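Local atomic coordinates of acyl-CoA dehydrogenase domain protein Tcur3483 (PDB entry 6WY9), a protein that binds FAD and probably acts as an acyl-CoA dehydrogenase-type flavoenzyme, oxidising CH-CH groups of its substrates. Residues A[65-68]-A[69-73]; A[280-283]-A[284-288]; A[288-292]-A[293-297]; A[333-336]-A[337-341]; A[340-343]-A[344-348]. All blocks are in the same frame, centred on the assembly; numbering follows the deposited sequence.

Interaction 1 (A[65-68]-A[69-73]); sequences VVKM and LGSDG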
# COMPACT_ATOMS: atom_id res chain seq x y z
N VAL A 65 21.29 -23.63 27.11
CA VAL A 65 21.40 -22.18 27.25
C VAL A 65 20.57 -21.69 28.43
O VAL A 65 21.08 -20.99 29.31
CB VAL A 65 20.98 -21.47 25.94
CG1 VAL A 65 21.22 -19.96 26.04
CG2 VAL A 65 21.72 -22.06 24.75
N VAL A 66 19.28 -22.05 28.46
CA VAL A 66 18.38 -21.55 29.50
C VAL A 66 18.99 -21.79 30.87
O VAL A 66 19.04 -20.88 31.71
CB VAL A 66 16.99 -22.21 29.39
CG1 VAL A 66 16.13 -21.87 30.62
CG2 VAL A 66 16.27 -21.77 28.10
N LYS A 67 19.46 -23.01 31.12
CA LYS A 67 20.03 -23.33 32.42
C LYS A 67 21.26 -22.48 32.71
O LYS A 67 21.47 -22.04 33.85
CB LYS A 67 20.39 -24.81 32.52
CG LYS A 67 21.00 -25.20 33.85
CD LYS A 67 20.28 -24.47 34.98
CE LYS A 67 20.71 -24.91 36.37
NZ LYS A 67 20.42 -23.85 37.41
N MET A 68 22.08 -22.21 31.69
CA MET A 68 23.22 -21.32 31.91
C MET A 68 22.75 -19.92 32.29
O MET A 68 23.17 -19.37 33.31
CB MET A 68 24.12 -21.29 30.67
CG MET A 68 25.20 -22.35 30.69
SD MET A 68 26.46 -22.14 29.43
CE MET A 68 25.55 -22.65 27.96
N LEU A 69 21.89 -19.32 31.46
CA LEU A 69 21.34 -18.00 31.78
C LEU A 69 20.73 -17.97 33.18
O LEU A 69 20.91 -17.00 33.92
CB LEU A 69 20.27 -17.61 30.77
CG LEU A 69 20.70 -17.41 29.33
CD1 LEU A 69 19.45 -17.40 28.46
CD2 LEU A 69 21.51 -16.12 29.20
N GLY A 70 20.01 -19.04 33.54
CA GLY A 70 19.30 -19.04 34.82
C GLY A 70 20.23 -19.04 36.01
O GLY A 70 20.12 -18.20 36.91
N SER A 71 21.18 -19.98 36.04
CA SER A 71 22.14 -19.95 37.13
C SER A 71 22.96 -18.67 37.16
O SER A 71 23.42 -18.28 38.24
CB SER A 71 23.03 -21.20 37.08
OG SER A 71 23.50 -21.43 35.78
N ASP A 72 23.14 -17.96 36.04
CA ASP A 72 23.87 -16.70 36.08
C ASP A 72 23.01 -15.49 36.44
O ASP A 72 23.53 -14.37 36.47
CB ASP A 72 24.59 -16.43 34.76
CG ASP A 72 25.72 -17.39 34.52
OD1 ASP A 72 26.21 -17.98 35.50
OD2 ASP A 72 26.10 -17.57 33.35
N GLY A 73 21.72 -15.69 36.72
CA GLY A 73 20.89 -14.63 37.25
C GLY A 73 20.20 -13.74 36.23
O GLY A 73 19.62 -12.72 36.62
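Leu69 lies beside Val65, one turn later on helix 62-71, both side chains pointing the same way; the apolar overlap is measured by Leu69 CD1, 3.9 Å from Val65 CG1. This turn precedes a helix C-terminus closed by a Schellman motif, for which there are two lines of evidence. Gly73 is the first residue to leave helical geometry, with phi at 89°, where a CB would collide with the carbonyl oxygen of the residue before. Gly73 N also bonds back to Gly70 O at 3.0 Å. Before it the regular ladder runs from Leu69 N on Val65 O (2.8 Å) to its last rung, Asp72 N on Met68 O (3.1 Å). The packing side of the turn faces inward: Leu69 also rests on Tyr39 and Phe40 of helix 26-41, and Val66 on Leu75 and Pro108. The other side is polar. Lys67 swings its CG away from its own backbone N (chi1 179°), bends at chi2 and brings NZ to within 3.7 Å of Ser71 CB, although NZ gives its hydrogen bond to Ser137 O. Asp72 likewise finds its side-chain partner outside the turn, OD2 bonding to Tyr39 OH. With chi1 at 46°, Ser71 tucks its hydroxyl between its own backbone N and carbonyl carbon and folds it back over the preceding turn. Which carbonyl takes its proton is not settled by the geometry, Ser71 OG lying 2.9 Å from Lys67 O and 3.2 Å from Met68 O.

Interaction 2 (A[280-283]-A[284-288]); sequences VAWA and RDNGV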
# COMPACT_ATOMS: atom_id res chain seq x y z
N VAL A 280 22.45 -0.87 6.16
CA VAL A 280 23.00 0.45 5.84
C VAL A 280 24.52 0.38 5.72
O VAL A 280 25.11 0.88 4.75
CB VAL A 280 22.57 1.52 6.87
CG1 VAL A 280 23.25 2.89 6.58
CG2 VAL A 280 21.06 1.72 6.82
N ALA A 281 25.19 -0.21 6.73
CA ALA A 281 26.66 -0.27 6.72
C ALA A 281 27.17 -1.08 5.53
O ALA A 281 28.14 -0.69 4.86
CB ALA A 281 27.18 -0.89 8.03
N TRP A 282 26.53 -2.23 5.27
CA TRP A 282 26.91 -3.08 4.14
C TRP A 282 26.78 -2.34 2.81
O TRP A 282 27.69 -2.40 1.96
CB TRP A 282 26.03 -4.33 4.15
CG TRP A 282 26.13 -5.26 2.97
CD1 TRP A 282 27.00 -6.33 2.81
CD2 TRP A 282 25.32 -5.22 1.80
NE1 TRP A 282 26.75 -6.94 1.61
CE2 TRP A 282 25.72 -6.29 0.98
CE3 TRP A 282 24.29 -4.38 1.37
CZ2 TRP A 282 25.12 -6.55 -0.27
CZ3 TRP A 282 23.70 -4.63 0.14
CH2 TRP A 282 24.11 -5.70 -0.67
N ALA A 283 25.66 -1.62 2.62
CA ALA A 283 25.44 -0.91 1.36
C ALA A 283 26.38 0.27 1.22
O ALA A 283 26.72 0.66 0.09
CB ALA A 283 23.96 -0.44 1.26
N ARG A 284 26.73 0.90 2.34
CA ARG A 284 27.73 1.97 2.34
C ARG A 284 29.05 1.46 1.80
O ARG A 284 29.74 2.15 1.04
CB ARG A 284 27.92 2.49 3.77
CG ARG A 284 29.09 3.55 3.94
CD ARG A 284 29.42 3.75 5.40
NE ARG A 284 29.90 2.49 5.96
CZ ARG A 284 29.74 2.10 7.22
NH1 ARG A 284 29.10 2.87 8.11
NH2 ARG A 284 30.25 0.93 7.58
N ASP A 285 29.46 0.27 2.23
CA ASP A 285 30.81 -0.18 1.95
C ASP A 285 30.93 -0.85 0.58
O ASP A 285 32.05 -1.05 0.11
CB ASP A 285 31.30 -1.09 3.09
CG ASP A 285 31.53 -0.29 4.37
OD1 ASP A 285 31.57 0.95 4.29
OD2 ASP A 285 31.66 -0.89 5.45
N ASN A 286 29.83 -1.18 -0.10
CA ASN A 286 29.95 -1.71 -1.47
C ASN A 286 29.32 -0.82 -2.53
O ASN A 286 29.20 -1.25 -3.69
CB ASN A 286 29.38 -3.12 -1.57
CG ASN A 286 27.87 -3.16 -1.27
OD1 ASN A 286 27.22 -2.13 -1.20
ND2 ASN A 286 27.33 -4.36 -1.12
N GLY A 287 28.89 0.40 -2.18
CA GLY A 287 28.33 1.32 -3.15
C GLY A 287 26.85 1.16 -3.43
O GLY A 287 26.28 1.98 -4.18
N VAL A 288 26.20 0.14 -2.86
CA VAL A 288 24.77 0.01 -3.05
C VAL A 288 24.05 1.24 -2.49
O VAL A 288 22.99 1.62 -2.99
CB VAL A 288 24.27 -1.30 -2.40
CG1 VAL A 288 22.72 -1.29 -2.24
CG2 VAL A 288 24.76 -2.58 -3.22
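Arg284 folds back over Ala281, and its course can be followed atom by atom. Arg284 CB sits 3.4 Å from Ala281 O, on the preceding turn of helix 263-286. Beyond CG the chain stays extended until chi3 (63°), where it bends and returns the guanidinium to the helix. The flat group then lies with one face over Ala281 CA, while Arg284 NH2 approaches Ala281 CB at 3.6 Å. Its edge is taken by Asp285 in a side-on, two-nitrogen salt bridge: Arg284 NE reaches Asp285 OD1 at 2.8 Å from above the carboxylate plane, and Arg284 NH2 meets Asp285 OD2 at 3.1 Å, on the syn side but tilted out of that plane. NH1 bonds to the backbone of a chain of another protein in the assembly. Replacing Arg284 by an alanine would probably leave Asp285 without its paired charge and Ala281 without the flat group that covers it. Two residues after Arg284, Asn286 CG is placed by chi1 63° so that ND2 stands over one face of the Trp282 indole, 3.2 Å from Trp282 CZ2, with ring and amide planes 73° apart. The next side chain, Val288, packs its CB 3.8 Å from Ala283 CB. Asn286 OD1 accepts Val288 N at 3.0 Å, which makes an Asx turn across the positive-phi Gly287 where the chain leaves helix 263-286.

Interaction 3 (A[288-292]-A[293-297]); sequences VLEQP and WVRRD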
# COMPACT_ATOMS: atom_id res chain seq x y z
N VAL A 288 26.20 0.14 -2.86
CA VAL A 288 24.77 0.01 -3.05
C VAL A 288 24.05 1.24 -2.49
O VAL A 288 22.99 1.62 -2.99
CB VAL A 288 24.27 -1.30 -2.40
CG1 VAL A 288 22.72 -1.29 -2.24
CG2 VAL A 288 24.76 -2.58 -3.22
N LEU A 289 24.60 1.86 -1.45
CA LEU A 289 24.04 3.09 -0.85
C LEU A 289 24.01 4.29 -1.82
O LEU A 289 23.25 5.26 -1.60
CB LEU A 289 24.83 3.43 0.43
CG LEU A 289 24.26 4.56 1.34
CD1 LEU A 289 22.90 4.18 1.93
CD2 LEU A 289 25.26 4.81 2.45
N GLU A 290 24.76 4.24 -2.92
CA GLU A 290 24.72 5.34 -3.89
C GLU A 290 23.49 5.31 -4.78
O GLU A 290 23.25 6.28 -5.52
CB GLU A 290 25.99 5.34 -4.76
CG GLU A 290 27.27 5.57 -3.97
CD GLU A 290 27.23 6.93 -3.29
OE1 GLU A 290 27.75 7.92 -3.85
OE2 GLU A 290 26.59 7.02 -2.21
N GLN A 291 22.74 4.19 -4.79
CA GLN A 291 21.52 4.10 -5.60
C GLN A 291 20.38 4.89 -4.97
O GLN A 291 20.04 4.65 -3.80
CB GLN A 291 21.11 2.63 -5.73
CG GLN A 291 22.11 1.78 -6.52
CD GLN A 291 22.29 2.28 -7.94
OE1 GLN A 291 21.32 2.62 -8.64
NE2 GLN A 291 23.55 2.35 -8.39
N PRO A 292 19.79 5.84 -5.69
CA PRO A 292 18.63 6.56 -5.13
C PRO A 292 17.54 5.63 -4.59
O PRO A 292 16.96 5.91 -3.52
CB PRO A 292 18.14 7.38 -6.34
CG PRO A 292 19.43 7.71 -7.06
CD PRO A 292 20.26 6.44 -6.96
N TRP A 293 17.23 4.53 -5.29
CA TRP A 293 16.12 3.69 -4.84
C TRP A 293 16.43 3.07 -3.49
O TRP A 293 15.53 2.92 -2.65
CB TRP A 293 15.76 2.61 -5.86
CG TRP A 293 16.81 1.49 -6.11
CD1 TRP A 293 17.71 1.40 -7.15
CD2 TRP A 293 16.94 0.27 -5.37
NE1 TRP A 293 18.43 0.21 -7.08
CE2 TRP A 293 17.97 -0.50 -5.99
CE3 TRP A 293 16.32 -0.25 -4.23
CZ2 TRP A 293 18.37 -1.75 -5.50
CZ3 TRP A 293 16.73 -1.51 -3.74
CH2 TRP A 293 17.72 -2.24 -4.37
N VAL A 294 17.70 2.74 -3.25
CA VAL A 294 18.10 2.16 -1.97
C VAL A 294 17.92 3.18 -0.85
O VAL A 294 17.40 2.88 0.24
CB VAL A 294 19.58 1.69 -2.06
CG1 VAL A 294 20.17 1.39 -0.65
CG2 VAL A 294 19.73 0.45 -3.06
N ARG A 295 18.42 4.40 -1.08
CA ARG A 295 18.29 5.46 -0.08
C ARG A 295 16.82 5.69 0.28
O ARG A 295 16.47 5.81 1.47
CB ARG A 295 18.95 6.76 -0.58
CG ARG A 295 20.44 6.69 -0.56
CD ARG A 295 21.06 8.02 -0.95
NE ARG A 295 22.51 7.94 -1.00
CZ ARG A 295 23.31 8.99 -0.89
NH1 ARG A 295 22.80 10.21 -0.71
NH2 ARG A 295 24.60 8.84 -0.94
N ARG A 296 15.95 5.75 -0.73
CA ARG A 296 14.53 5.97 -0.48
C ARG A 296 13.91 4.83 0.33
O ARG A 296 13.08 5.07 1.23
CB ARG A 296 13.77 6.15 -1.80
CG ARG A 296 12.21 6.10 -1.60
CD ARG A 296 11.43 5.97 -2.90
NE ARG A 296 10.02 5.83 -2.61
CZ ARG A 296 9.12 6.74 -2.94
NH1 ARG A 296 9.48 7.81 -3.62
NH2 ARG A 296 7.84 6.55 -2.62
N ASP A 297 14.27 3.58 0.01
CA ASP A 297 13.73 2.43 0.75
C ASP A 297 14.25 2.39 2.20
O ASP A 297 13.53 1.96 3.11
CB ASP A 297 14.11 1.11 0.05
CG ASP A 297 13.24 0.82 -1.20
OD1 ASP A 297 12.33 1.61 -1.49
OD2 ASP A 297 13.47 -0.21 -1.89
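Arg295 reaches back past the start of helix 292-321 to Leu289 and Glu290, and each guanidinium nitrogen has an identified acceptor. Arg295 NE gives a nearly straight bond to Leu289 O (2.8 Å, 163°), with the oxygen in the guanidinium plane. Arg295 NH2 forms a salt bridge on the syn side of Glu290 OE2 at 3.0 Å, tilted from the carboxylate plane and more bent, with carboxylate and guanidinium planes 58° apart. NH1 pairs with an acidic side chain of a chain of another protein. At the N-cap position, Gln291 O accepts Arg295 N at 3.2 Å and, weakly, Val294 N; Pro292 O takes Arg296 N at 3.0 Å. Trp293 N and Gln291 OE1 both bond to polar side chains of another protein's chain. Gln291 CB lies over the five-membered ring of Trp293 in a CH-pi contact, 4.1 Å from the ring centroid. Apolar packing accompanies these bonds: Val288 CG1 lies 3.6 Å from Val294 CG2, the side chains crossing at about a right angle. An arginine gripped by one carbonyl and two carboxylates is likely to stay charged and to resist rotation, tying the 3-10 turn 288-290 to the helix that follows.

Interaction 4 (A[333-336]-A[337-341]); sequences KAYG and TETHI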
# COMPACT_ATOMS: atom_id res chain seq x y z
N LYS A 333 0.37 -4.31 17.95
CA LYS A 333 0.82 -5.61 17.46
C LYS A 333 0.59 -5.74 15.96
O LYS A 333 1.45 -6.24 15.22
CB LYS A 333 0.12 -6.72 18.26
CG LYS A 333 0.56 -8.17 18.00
CD LYS A 333 -0.04 -8.71 16.71
CE LYS A 333 0.14 -10.24 16.61
NZ LYS A 333 -0.38 -10.75 15.29
N ALA A 334 -0.57 -5.32 15.46
CA ALA A 334 -0.76 -5.50 14.02
C ALA A 334 0.20 -4.61 13.24
O ALA A 334 0.81 -5.05 12.24
CB ALA A 334 -2.22 -5.22 13.63
N TYR A 335 0.37 -3.36 13.66
CA TYR A 335 1.31 -2.47 12.97
C TYR A 335 2.73 -3.04 13.02
O TYR A 335 3.43 -3.11 11.99
CB TYR A 335 1.28 -1.06 13.59
CG TYR A 335 2.37 -0.20 12.94
CD1 TYR A 335 2.24 0.20 11.61
CD2 TYR A 335 3.55 0.12 13.63
CE1 TYR A 335 3.24 0.95 10.98
CE2 TYR A 335 4.56 0.86 13.02
CZ TYR A 335 4.41 1.26 11.69
OH TYR A 335 5.43 1.99 11.07
N GLY A 336 3.18 -3.48 14.21
CA GLY A 336 4.57 -3.92 14.34
C GLY A 336 4.87 -5.16 13.51
O GLY A 336 5.84 -5.18 12.74
N THR A 337 4.01 -6.19 13.61
CA THR A 337 4.25 -7.41 12.82
C THR A 337 4.15 -7.16 11.30
O THR A 337 4.93 -7.75 10.52
CB THR A 337 3.29 -8.54 13.27
OG1 THR A 337 1.92 -8.14 13.09
CG2 THR A 337 3.53 -8.88 14.75
N GLU A 338 3.26 -6.28 10.84
CA GLU A 338 3.27 -5.99 9.40
C GLU A 338 4.50 -5.18 9.01
O GLU A 338 5.05 -5.36 7.90
CB GLU A 338 1.96 -5.29 8.98
CG GLU A 338 0.78 -6.33 9.17
CD GLU A 338 -0.59 -5.71 9.07
OE1 GLU A 338 -0.69 -4.48 8.84
OE2 GLU A 338 -1.56 -6.44 9.31
N THR A 339 4.96 -4.30 9.90
CA THR A 339 6.20 -3.58 9.64
C THR A 339 7.41 -4.52 9.58
O THR A 339 8.28 -4.33 8.74
CB THR A 339 6.40 -2.49 10.70
OG1 THR A 339 5.33 -1.54 10.58
CG2 THR A 339 7.74 -1.75 10.51
N HIS A 340 7.47 -5.55 10.44
CA HIS A 340 8.60 -6.49 10.31
C HIS A 340 8.66 -7.10 8.91
O HIS A 340 9.75 -7.25 8.33
CB HIS A 340 8.53 -7.62 11.34
CG HIS A 340 8.46 -7.15 12.75
ND1 HIS A 340 8.15 -7.99 13.80
CD2 HIS A 340 8.63 -5.92 13.29
CE1 HIS A 340 8.12 -7.29 14.93
NE2 HIS A 340 8.40 -6.03 14.64
N ILE A 341 7.50 -7.49 8.36
CA ILE A 341 7.46 -8.06 7.01
C ILE A 341 7.84 -7.02 5.95
O ILE A 341 8.56 -7.32 4.99
CB ILE A 341 6.06 -8.65 6.71
CG1 ILE A 341 5.80 -9.92 7.50
CG2 ILE A 341 5.94 -9.03 5.21
CD1 ILE A 341 4.30 -10.29 7.44
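Thr337 and Thr339 each turn a hydroxyl back onto the carbonyl four residues earlier in helix 326-350. Lys333 O receives two donors from opposite faces of its plane, Thr337 N at 3.0 Å and Thr337 OG1 at 2.9 Å. Tyr335 O accepts two hydrogen bonds too, but there Thr339 OG1 (2.8 Å) comes in 41° above the carbonyl plane. The same OG1 rests over one face of the Tyr335 ring, 3.1 Å from Tyr335 CZ, because chi1 of 174° swings the phenol alongside its own carbonyl, toward the next turn. A third carbonyl, Gly336 O, accepts His340 N at 2.8 Å and is also covered by the imidazole: it lies under the ring face, 2.9 Å from His340 CD2.

A second shell fixes these groups. Tyr335 OH bonds to Lys304 O of helix 292-321, and Asn387 ND2 bonds to both Thr337 OG1 and Glu338 OE2, Glu338 OE1 being paired with Arg391. Lys333 brings its CD to 4.1 Å from Thr337 CG2, and its NZ is surrounded by Gly385 O, Asn380 O, Ala383 O and Asn387 OD1.

Four oxygens for three protons mean that at least one N-H is shared, and are likely to keep this buried ammonium charged; it and the two threonine hydroxyls thus have acceptors, close to FAD-binding Glu388, whose side chain is about 7 Å from that of Glu338.

Interaction 5 (A[340-343]-A[344-348]); sequences HIDV and QRTLT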
# COMPACT_ATOMS: atom_id res chain seq x y z
N HIS A 340 7.47 -5.55 10.44
CA HIS A 340 8.60 -6.49 10.31
C HIS A 340 8.66 -7.10 8.91
O HIS A 340 9.75 -7.25 8.33
CB HIS A 340 8.53 -7.62 11.34
CG HIS A 340 8.46 -7.15 12.75
ND1 HIS A 340 8.15 -7.99 13.80
CD2 HIS A 340 8.63 -5.92 13.29
CE1 HIS A 340 8.12 -7.29 14.93
NE2 HIS A 340 8.40 -6.03 14.64
N ILE A 341 7.50 -7.49 8.36
CA ILE A 341 7.46 -8.06 7.01
C ILE A 341 7.84 -7.02 5.95
O ILE A 341 8.56 -7.32 4.99
CB ILE A 341 6.06 -8.65 6.71
CG1 ILE A 341 5.80 -9.92 7.50
CG2 ILE A 341 5.94 -9.03 5.21
CD1 ILE A 341 4.30 -10.29 7.44
N ASP A 342 7.30 -5.80 6.06
CA ASP A 342 7.69 -4.73 5.12
C ASP A 342 9.22 -4.53 5.12
O ASP A 342 9.87 -4.48 4.07
CB ASP A 342 6.95 -3.45 5.54
CG ASP A 342 7.20 -2.27 4.61
OD1 ASP A 342 7.86 -2.39 3.54
OD2 ASP A 342 6.71 -1.18 4.99
N VAL A 343 9.82 -4.45 6.31
CA VAL A 343 11.26 -4.27 6.40
C VAL A 343 12.02 -5.49 5.83
O VAL A 343 13.04 -5.36 5.11
CB VAL A 343 11.63 -3.97 7.86
CG1 VAL A 343 13.17 -3.93 8.05
CG2 VAL A 343 10.99 -2.64 8.30
N GLN A 344 11.55 -6.70 6.14
CA GLN A 344 12.16 -7.89 5.57
C GLN A 344 12.13 -7.85 4.05
O GLN A 344 13.14 -8.16 3.41
CB GLN A 344 11.48 -9.16 6.10
CG GLN A 344 11.85 -9.43 7.59
CD GLN A 344 10.84 -10.28 8.37
OE1 GLN A 344 9.85 -10.77 7.81
NE2 GLN A 344 11.07 -10.42 9.69
N ARG A 345 10.97 -7.52 3.45
CA ARG A 345 10.89 -7.47 1.99
C ARG A 345 11.86 -6.45 1.44
O ARG A 345 12.56 -6.70 0.46
CB ARG A 345 9.48 -7.07 1.52
CG ARG A 345 8.39 -8.14 1.67
CD ARG A 345 7.00 -7.53 1.33
NE ARG A 345 6.92 -7.01 -0.05
CZ ARG A 345 5.79 -6.99 -0.74
NH1 ARG A 345 4.68 -7.47 -0.19
NH2 ARG A 345 5.74 -6.49 -1.95
N THR A 346 11.89 -5.28 2.08
CA THR A 346 12.61 -4.14 1.55
C THR A 346 14.11 -4.34 1.64
O THR A 346 14.83 -4.10 0.68
CB THR A 346 12.17 -2.87 2.30
OG1 THR A 346 10.76 -2.68 2.16
CG2 THR A 346 12.90 -1.65 1.71
N LEU A 347 14.61 -4.82 2.80
CA LEU A 347 16.03 -5.09 2.97
C LEU A 347 16.51 -6.21 2.05
O LEU A 347 17.64 -6.16 1.57
CB LEU A 347 16.40 -5.45 4.43
CG LEU A 347 16.19 -4.34 5.49
CD1 LEU A 347 16.56 -4.84 6.92
CD2 LEU A 347 16.97 -2.98 5.16
N THR A 348 15.67 -7.23 1.82
CA THR A 348 16.01 -8.26 0.86
C THR A 348 16.27 -7.65 -0.53
O THR A 348 17.24 -8.02 -1.21
CB THR A 348 14.89 -9.33 0.80
OG1 THR A 348 14.85 -10.06 2.04
CG2 THR A 348 15.15 -10.34 -0.33
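This is an intrahelical contact between successive turns of helix 326-350, within the C-terminal helical domain typical of acyl-CoA dehydrogenases, where the helix is flanked by helices 263-286, 292-321 and 369-380. Regular i to i+4 backbone bonds support the assignment, for instance Leu347 N to Val343 O at 2.8 Å. On the face toward helix 263-286, Val343 and Leu347 run side by side, Val343 CG1 lying 3.7 Å from Leu347 CD1, and they pack on Met272 and Val279 respectively. Gln344 leans back along the previous turn: its CG comes 3.1 Å from His340 O, and the extended chain beyond (chi2 156°) sets the amide across His340 and Ile341, with NE2 4.1 Å from His340 CB and OE1 4.1 Å from Ile341 CG1. It also touches Leu373 and Ser374 of helix 369-380 as well as Met272. An alanine here would probably open a gap where the side chain meets Met272, Leu373 and Ser374, and strip His340 O of the CG and amide that cover it. On the face toward helix 292-321, Thr346 sends both N and OG1 to Asp342 O, the hydroxyl bond measuring 2.8 Å and coming from 39° above the carbonyl plane. Asp342 CG stands opposite its own backbone N (chi1 -176°) and runs alongside Thr346, while its two carboxylate oxygens are salt-bridged to Arg300 and Lys304. Two residues after Asp342, Gln344 O also accepts two hydrogen bonds, from Thr348 N and Thr348 OG1 (2.9 Å), on opposite faces of its plane.

In the fold
Interactions 2 to 5 gather in the C-terminal domain, while interaction 1 is remote, its nearest atoms at least about 20 Å from any of them. Interactions 2 and 3 share Val288 and form the turn from helix 263-286 into helix 292-321, joined also by a probable hydrogen bond from Leu289 N to Ala283 O (2.9 Å). Interaction 3 meets interaction 5 where Asp297 CB packs 3.4 Å from Thr346 CG2. Interactions 4 and 5 overlap at His340 and Ile341 on helix 326-350, their centres about 10 Å apart. Interaction 4 approaches the flavin: the Lys333 side chain is about 9 Å from the bound cofactor, and that of Ile341, shared by interactions 4 and 5, about 11 Å.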